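Local coordinates for protein glutathione transferase (Lolium rigidum, PDB 6ZB6) that probably conjugates glutathione to electrophilic xenobiotics, as phi-class glutathione transferases do, and is linked to herbicide detoxification and multiple-herbicide resistance, at residues A[71-76]-A[85-90]; A[157-162]-A[167-172]. All blocks are in the same frame, centred on the assembly; numbering follows the deposited sequence.

Contact 1. Residues A[71-76]-A[85-90]; sequences ISKYVL and DLLREG. With NA (sodium ion), chain L.
Leu76 and Leu87 cross obliquely, each lending more than one carbon to the contact. The Leu76 CB sits 3.9 Å from Leu87 CD1, and further out the Leu76 CD1 methyl comes to 4.0 Å from the branch carbon Leu87 CG, so the Leu76 side chain lies against the branched end of Leu87. The second Leu76 methyl is used separately: CD2 meets Leu86 CD1 at 4.0 Å, methyl to methyl, with the two side chains at about a right angle. Leu76 CG stands anti to its carbonyl carbon (chi1 -67°), and its two methyls part toward the neighbouring leucines. One helical turn earlier Lys73 passes across Leu87 at a similar right angle and offers only its aliphatic root, Lys73 CG lying 4.2 Å from Leu87 CD2; a bend at chi3 leads the ammonium away. No hydrogen bond joins 71-76 to 85-90. Helix 68-78 is the last helix of the thioredoxin-like domain, and 85-90 belongs to the linker that runs on to helix 92-127 of the all-helical domain; Phe167 of helix 167-170 packs against Lys73, Leu76 and Leu87. The linker is shaped by its own polar bonds. Asp85 OD1 receives Arg88 N from above the carboxylate plane, an Asx motif, and the same oxygen binds a sodium ion at 2.6 Å. Two waters also bind the ion, one accepting from Leu86 N and the other from Glu89 N, so the ion is tied to the turn partly through solvent. Arg88 NE gives a nearly straight bond (165°) to Asp85 O, 3.2 Å away; the acceptor oxygen lies in the guanidinium plane. Beyond the linker, Arg88 NH1 pairs with Glu94, and Glu89 OE2 reaches back to Arg77 on helix 68-78.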
loop_
_atom_site.group_PDB
_atom_site.type_symbol
_atom_site.label_atom_id
_atom_site.label_comp_id
_atom_site.label_asym_id
_atom_site.label_seq_id
_atom_site.Cartn_x
_atom_site.Cartn_y
_atom_site.Cartn_z
ATOM N N ILE A 71 -7.897 -9.213 1.430
ATOM C CA ILE A 71 -7.859 -9.606 0.023
ATOM C C ILE A 71 -6.452 -10.031 -0.375
ATOM O O ILE A 71 -6.259 -11.051 -1.049
ATOM C CB ILE A 71 -8.358 -8.459 -0.875
ATOM C CG1 ILE A 71 -9.814 -8.079 -0.564
ATOM C CG2 ILE A 71 -8.187 -8.853 -2.341
ATOM C CD1 ILE A 71 -10.195 -6.680 -1.110
ATOM N N SER A 72 -5.442 -9.238 0.019
ATOM C CA SER A 72 -4.083 -9.506 -0.427
ATOM C C SER A 72 -3.576 -10.844 0.091
ATOM O O SER A 72 -2.922 -11.590 -0.646
ATOM C CB SER A 72 -3.145 -8.380 0.021
ATOM O OG SER A 72 -3.504 -7.149 -0.586
ATOM N N LYS A 73 -3.840 -11.156 1.364
ATOM C CA LYS A 73 -3.386 -12.441 1.888
ATOM C C LYS A 73 -4.102 -13.600 1.206
ATOM O O LYS A 73 -3.496 -14.653 0.961
ATOM C CB LYS A 73 -3.565 -12.492 3.410
ATOM C CG LYS A 73 -2.553 -11.600 4.136
ATOM C CD LYS A 73 -2.547 -11.839 5.647
ATOM C CE LYS A 73 -3.799 -11.230 6.283
ATOM N NZ LYS A 73 -3.731 -11.156 7.779
ATOM N N TYR A 74 -5.384 -13.428 0.871
ATOM C CA TYR A 74 -6.082 -14.478 0.131
ATOM C C TYR A 74 -5.422 -14.715 -1.224
ATOM O O TYR A 74 -5.251 -15.860 -1.655
ATOM C CB TYR A 74 -7.552 -14.101 -0.053
ATOM C CG TYR A 74 -8.306 -15.038 -0.970
ATOM C CD1 TYR A 74 -8.874 -16.213 -0.473
ATOM C CD2 TYR A 74 -8.448 -14.760 -2.327
ATOM C CE1 TYR A 74 -9.558 -17.076 -1.302
ATOM C CE2 TYR A 74 -9.138 -15.627 -3.170
ATOM C CZ TYR A 74 -9.696 -16.775 -2.645
ATOM O OH TYR A 74 -10.383 -17.637 -3.464
ATOM N N VAL A 75 -5.052 -13.635 -1.912
ATOM C CA VAL A 75 -4.355 -13.767 -3.193
ATOM C C VAL A 75 -3.042 -14.519 -3.017
ATOM O O VAL A 75 -2.728 -15.450 -3.775
ATOM C CB VAL A 75 -4.124 -12.378 -3.816
ATOM C CG1 VAL A 75 -3.029 -12.456 -4.878
ATOM C CG2 VAL A 75 -5.420 -11.847 -4.400
ATOM N N LEU A 76 -2.249 -14.124 -2.021
ATOM C CA LEU A 76 -0.939 -14.740 -1.822
ATOM C C LEU A 76 -1.058 -16.225 -1.514
ATOM O O LEU A 76 -0.230 -17.030 -1.966
ATOM C CB LEU A 76 -0.200 -14.023 -0.701
ATOM C CG LEU A 76 0.183 -12.580 -1.073
ATOM C CD1 LEU A 76 0.769 -11.874 0.128
ATOM C CD2 LEU A 76 1.125 -12.549 -2.271
ATOM N N ASP A 85 7.442 -16.320 -1.683
ATOM C CA ASP A 85 6.915 -16.579 -0.342
ATOM C C ASP A 85 6.993 -15.271 0.440
ATOM O O ASP A 85 8.007 -14.985 1.083
ATOM C CB ASP A 85 7.682 -17.697 0.348
ATOM C CG ASP A 85 7.071 -18.087 1.688
ATOM O OD1 ASP A 85 5.896 -17.728 1.956
ATOM O OD2 ASP A 85 7.774 -18.759 2.475
ATOM N N LEU A 86 5.925 -14.477 0.371
ATOM C CA LEU A 86 5.893 -13.189 1.053
ATOM C C LEU A 86 5.341 -13.280 2.467
ATOM O O LEU A 86 5.565 -12.361 3.264
ATOM C CB LEU A 86 5.069 -12.185 0.244
ATOM C CG LEU A 86 5.714 -11.799 -1.090
ATOM C CD1 LEU A 86 4.761 -11.028 -1.987
ATOM C CD2 LEU A 86 6.984 -10.981 -0.825
ATOM N N LEU A 87 4.633 -14.361 2.803
ATOM C CA LEU A 87 4.039 -14.493 4.128
ATOM C C LEU A 87 4.858 -15.355 5.078
ATOM O O LEU A 87 4.727 -15.197 6.298
ATOM C CB LEU A 87 2.620 -15.067 4.016
ATOM C CG LEU A 87 1.615 -14.146 3.309
ATOM C CD1 LEU A 87 0.266 -14.833 3.134
ATOM C CD2 LEU A 87 1.445 -12.821 4.049
ATOM N N ARG A 88 5.672 -16.272 4.560
ATOM C CA ARG A 88 6.545 -17.104 5.390
ATOM C C ARG A 88 5.750 -17.995 6.336
ATOM O O ARG A 88 6.195 -18.299 7.445
ATOM C CB ARG A 88 7.532 -16.235 6.173
ATOM C CG ARG A 88 8.395 -15.406 5.265
ATOM C CD ARG A 88 9.403 -16.348 4.660
ATOM N NE ARG A 88 9.998 -15.881 3.423
ATOM C CZ ARG A 88 11.287 -16.013 3.149
ATOM N NH1 ARG A 88 12.092 -16.581 4.037
ATOM N NH2 ARG A 88 11.769 -15.574 2.001
ATOM N N GLU A 89 4.566 -18.430 5.912
ATOM C CA GLU A 89 3.678 -19.126 6.835
ATOM C C GLU A 89 4.169 -20.527 7.190
ATOM O O GLU A 89 3.713 -21.093 8.192
ATOM C CB GLU A 89 2.264 -19.155 6.251
ATOM C CG GLU A 89 1.670 -17.757 6.213
ATOM C CD GLU A 89 0.209 -17.713 5.804
ATOM O OE1 GLU A 89 -0.152 -18.317 4.775
ATOM O OE2 GLU A 89 -0.570 -17.044 6.509
ATOM N N GLY A 90 5.097 -21.090 6.424
ATOM C CA GLY A 90 5.681 -22.358 6.828
ATOM C C GLY A 90 6.702 -22.272 7.944
ATOM O O GLY A 90 7.124 -23.309 8.462
HETATM NA NA NA L . 3.632 -16.621 1.160
HETATM O O HOH W 1 3.523 -15.192 -0.955
HETATM O O HOH W 2 3.975 -18.762 2.982
#

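Contact 2. Residues A[157-162]-A[167-172]; sequences HEYLAG and FADLNH
The Tyr159 ring has Asp169 OD1 at its edge, in the ring plane, with ring and carboxylate turned 69° apart; Tyr159 CD1 is 3.7 Å from Asp169 CG, and the two side chains cross at about a right angle. On the His172 ring, Leu160 CD1 comes in obliquely to 3.4 Å from His172 CE1, while in the ring plane His172 ND1 donates to Ala168 O at 2.8 Å. NE2 is hydrogen-bonded to Tyr150 OH, so both ring nitrogens have partners and the rotation of the imidazole is fixed. Away from 157-162, Asn171 ND2 lies over the centre of the Phe167 ring, 3.2 Å above its plane. Asp169 OD1 uses its syn lone pair to accept Leu160 N, 2.9 Å away (158°), and also takes Trp197 NE1. Asp169 OD2 accepts from Ser166 N and, over 2.5 Å, from a water that itself accepts from Ala161 N. Ser166 OG accepts from Ala168 N; with Asp169 OD2 on Ser166 N this is consistent with the Ser-X-X-Asp capping box known at the start of this helix in glutathione transferases. The same buried carboxylate also holds the 157-162 turn, in which Tyr159 N bonds Gly162 O.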
loop_
_atom_site.group_PDB
_atom_site.type_symbol
_atom_site.label_atom_id
_atom_site.label_comp_id
_atom_site.label_asym_id
_atom_site.label_seq_id
_atom_site.Cartn_x
_atom_site.Cartn_y
_atom_site.Cartn_z
ATOM N N HIS A 157 19.034 -5.309 8.828
ATOM C CA HIS A 157 18.523 -6.200 7.798
ATOM C C HIS A 157 18.165 -5.398 6.561
ATOM O O HIS A 157 17.834 -4.210 6.644
ATOM C CB HIS A 157 17.286 -6.975 8.270
ATOM C CG HIS A 157 17.486 -7.709 9.555
ATOM N ND1 HIS A 157 17.190 -7.154 10.781
ATOM C CD2 HIS A 157 17.952 -8.955 9.805
ATOM C CE1 HIS A 157 17.466 -8.027 11.733
ATOM N NE2 HIS A 157 17.929 -9.128 11.167
ATOM N N GLU A 158 18.214 -6.067 5.407
ATOM C CA GLU A 158 17.853 -5.388 4.167
ATOM C C GLU A 158 16.360 -5.102 4.093
ATOM O O GLU A 158 15.948 -4.159 3.403
ATOM C CB GLU A 158 18.297 -6.215 2.959
ATOM C CG GLU A 158 19.691 -5.837 2.448
ATOM C CD GLU A 158 19.874 -6.091 0.961
ATOM O OE1 GLU A 158 19.163 -6.953 0.397
ATOM O OE2 GLU A 158 20.736 -5.425 0.355
ATOM N N TYR A 159 15.537 -5.896 4.782
ATOM C CA TYR A 159 14.093 -5.711 4.796
ATOM C C TYR A 159 13.588 -5.769 6.232
ATOM O O TYR A 159 14.333 -6.087 7.161
ATOM C CB TYR A 159 13.386 -6.767 3.932
ATOM C CG TYR A 159 13.755 -6.675 2.467
ATOM C CD1 TYR A 159 13.141 -5.750 1.633
ATOM C CD2 TYR A 159 14.731 -7.503 1.922
ATOM C CE1 TYR A 159 13.491 -5.648 0.295
ATOM C CE2 TYR A 159 15.082 -7.414 0.587
ATOM C CZ TYR A 159 14.452 -6.488 -0.222
ATOM O OH TYR A 159 14.790 -6.397 -1.549
ATOM N N LEU A 160 12.289 -5.498 6.413
ATOM C CA LEU A 160 11.801 -5.224 7.761
ATOM C C LEU A 160 11.708 -6.482 8.614
ATOM O O LEU A 160 11.952 -6.417 9.824
ATOM C CB LEU A 160 10.449 -4.524 7.701
ATOM C CG LEU A 160 10.489 -3.057 7.237
ATOM C CD1 LEU A 160 9.034 -2.582 7.117
ATOM C CD2 LEU A 160 11.275 -2.168 8.192
ATOM N N ALA A 161 11.386 -7.630 8.018
ATOM C CA ALA A 161 11.262 -8.859 8.803
ATOM C C ALA A 161 12.549 -9.674 8.849
ATOM O O ALA A 161 12.594 -10.693 9.546
ATOM C CB ALA A 161 10.115 -9.736 8.259
ATOM N N GLY A 162 13.599 -9.243 8.154
ATOM C CA GLY A 162 14.837 -9.985 8.084
ATOM C C GLY A 162 15.468 -9.826 6.718
ATOM O O GLY A 162 15.222 -8.848 6.015
ATOM N N PHE A 167 5.569 -9.492 2.844
ATOM C CA PHE A 167 4.309 -8.772 2.989
ATOM C C PHE A 167 4.485 -7.457 3.742
ATOM O O PHE A 167 3.885 -6.440 3.380
ATOM C CB PHE A 167 3.319 -9.686 3.734
ATOM C CG PHE A 167 1.873 -9.289 3.626
ATOM C CD1 PHE A 167 1.257 -9.158 2.395
ATOM C CD2 PHE A 167 1.104 -9.115 4.785
ATOM C CE1 PHE A 167 -0.111 -8.829 2.306
ATOM C CE2 PHE A 167 -0.264 -8.790 4.713
ATOM C CZ PHE A 167 -0.872 -8.648 3.472
ATOM N N ALA A 168 5.282 -7.475 4.813
ATOM C CA ALA A 168 5.474 -6.266 5.612
ATOM C C ALA A 168 6.021 -5.125 4.764
ATOM O O ALA A 168 5.484 -4.010 4.794
ATOM C CB ALA A 168 6.411 -6.555 6.787
ATOM N N ASP A 169 7.075 -5.389 3.986
ATOM C CA ASP A 169 7.704 -4.322 3.195
ATOM C C ASP A 169 6.746 -3.782 2.142
ATOM O O ASP A 169 6.539 -2.567 2.040
ATOM C CB ASP A 169 8.980 -4.814 2.515
ATOM C CG ASP A 169 9.930 -5.478 3.476
ATOM O OD1 ASP A 169 10.623 -4.749 4.221
ATOM O OD2 ASP A 169 9.970 -6.724 3.488
ATOM N N LEU A 170 6.118 -4.678 1.372
ATOM C CA LEU A 170 5.325 -4.236 0.231
ATOM C C LEU A 170 4.049 -3.520 0.641
ATOM O O LEU A 170 3.527 -2.724 -0.149
ATOM C CB LEU A 170 5.032 -5.418 -0.691
ATOM C CG LEU A 170 6.305 -6.127 -1.177
ATOM C CD1 LEU A 170 5.982 -7.183 -2.234
ATOM C CD2 LEU A 170 7.339 -5.123 -1.725
ATOM N N ASN A 171 3.529 -3.769 1.854
ATOM C CA ASN A 171 2.379 -3.006 2.328
ATOM C C ASN A 171 2.688 -1.528 2.515
ATOM O O ASN A 171 1.758 -0.713 2.574
ATOM C CB ASN A 171 1.869 -3.586 3.644
ATOM C CG ASN A 171 0.824 -4.670 3.425
ATOM O OD1 ASN A 171 -0.174 -4.439 2.749
ATOM N ND2 ASN A 171 1.061 -5.862 3.976
ATOM N N HIS A 172 3.969 -1.164 2.607
ATOM C CA HIS A 172 4.399 0.220 2.710
ATOM C C HIS A 172 4.336 0.969 1.386
ATOM O O HIS A 172 4.423 2.199 1.395
ATOM C CB HIS A 172 5.834 0.282 3.260
ATOM C CG HIS A 172 5.935 -0.030 4.724
ATOM N ND1 HIS A 172 5.883 -1.318 5.222
ATOM C CD2 HIS A 172 6.060 0.781 5.800
ATOM C CE1 HIS A 172 5.991 -1.283 6.537
ATOM N NE2 HIS A 172 6.103 -0.021 6.915
HETATM O O HOH W 3 10.615 -8.304 5.325
#

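Both contacts are buried where they touch, yet their chemistry is nearly opposite. Contact 1 joins the thioredoxin-like domain to its linker by aliphatic packing, with no hydrogen bond between the two segments; the sodium ion and its waters sit on the linker, and a Glu89-Arg77 salt bridge lies just beyond. Contact 2 lies wholly within the helical domain, nearer the centre of the chain, and there a buried carboxylate does the joining through hydrogen bonds. The two meet at Phe167, whose ring gives contact 1 an apolar surface and whose backbone N probably bonds Leu86 O. The helix start organised in 167-172 therefore abuts the interdomain packing of 71-76 and 85-90.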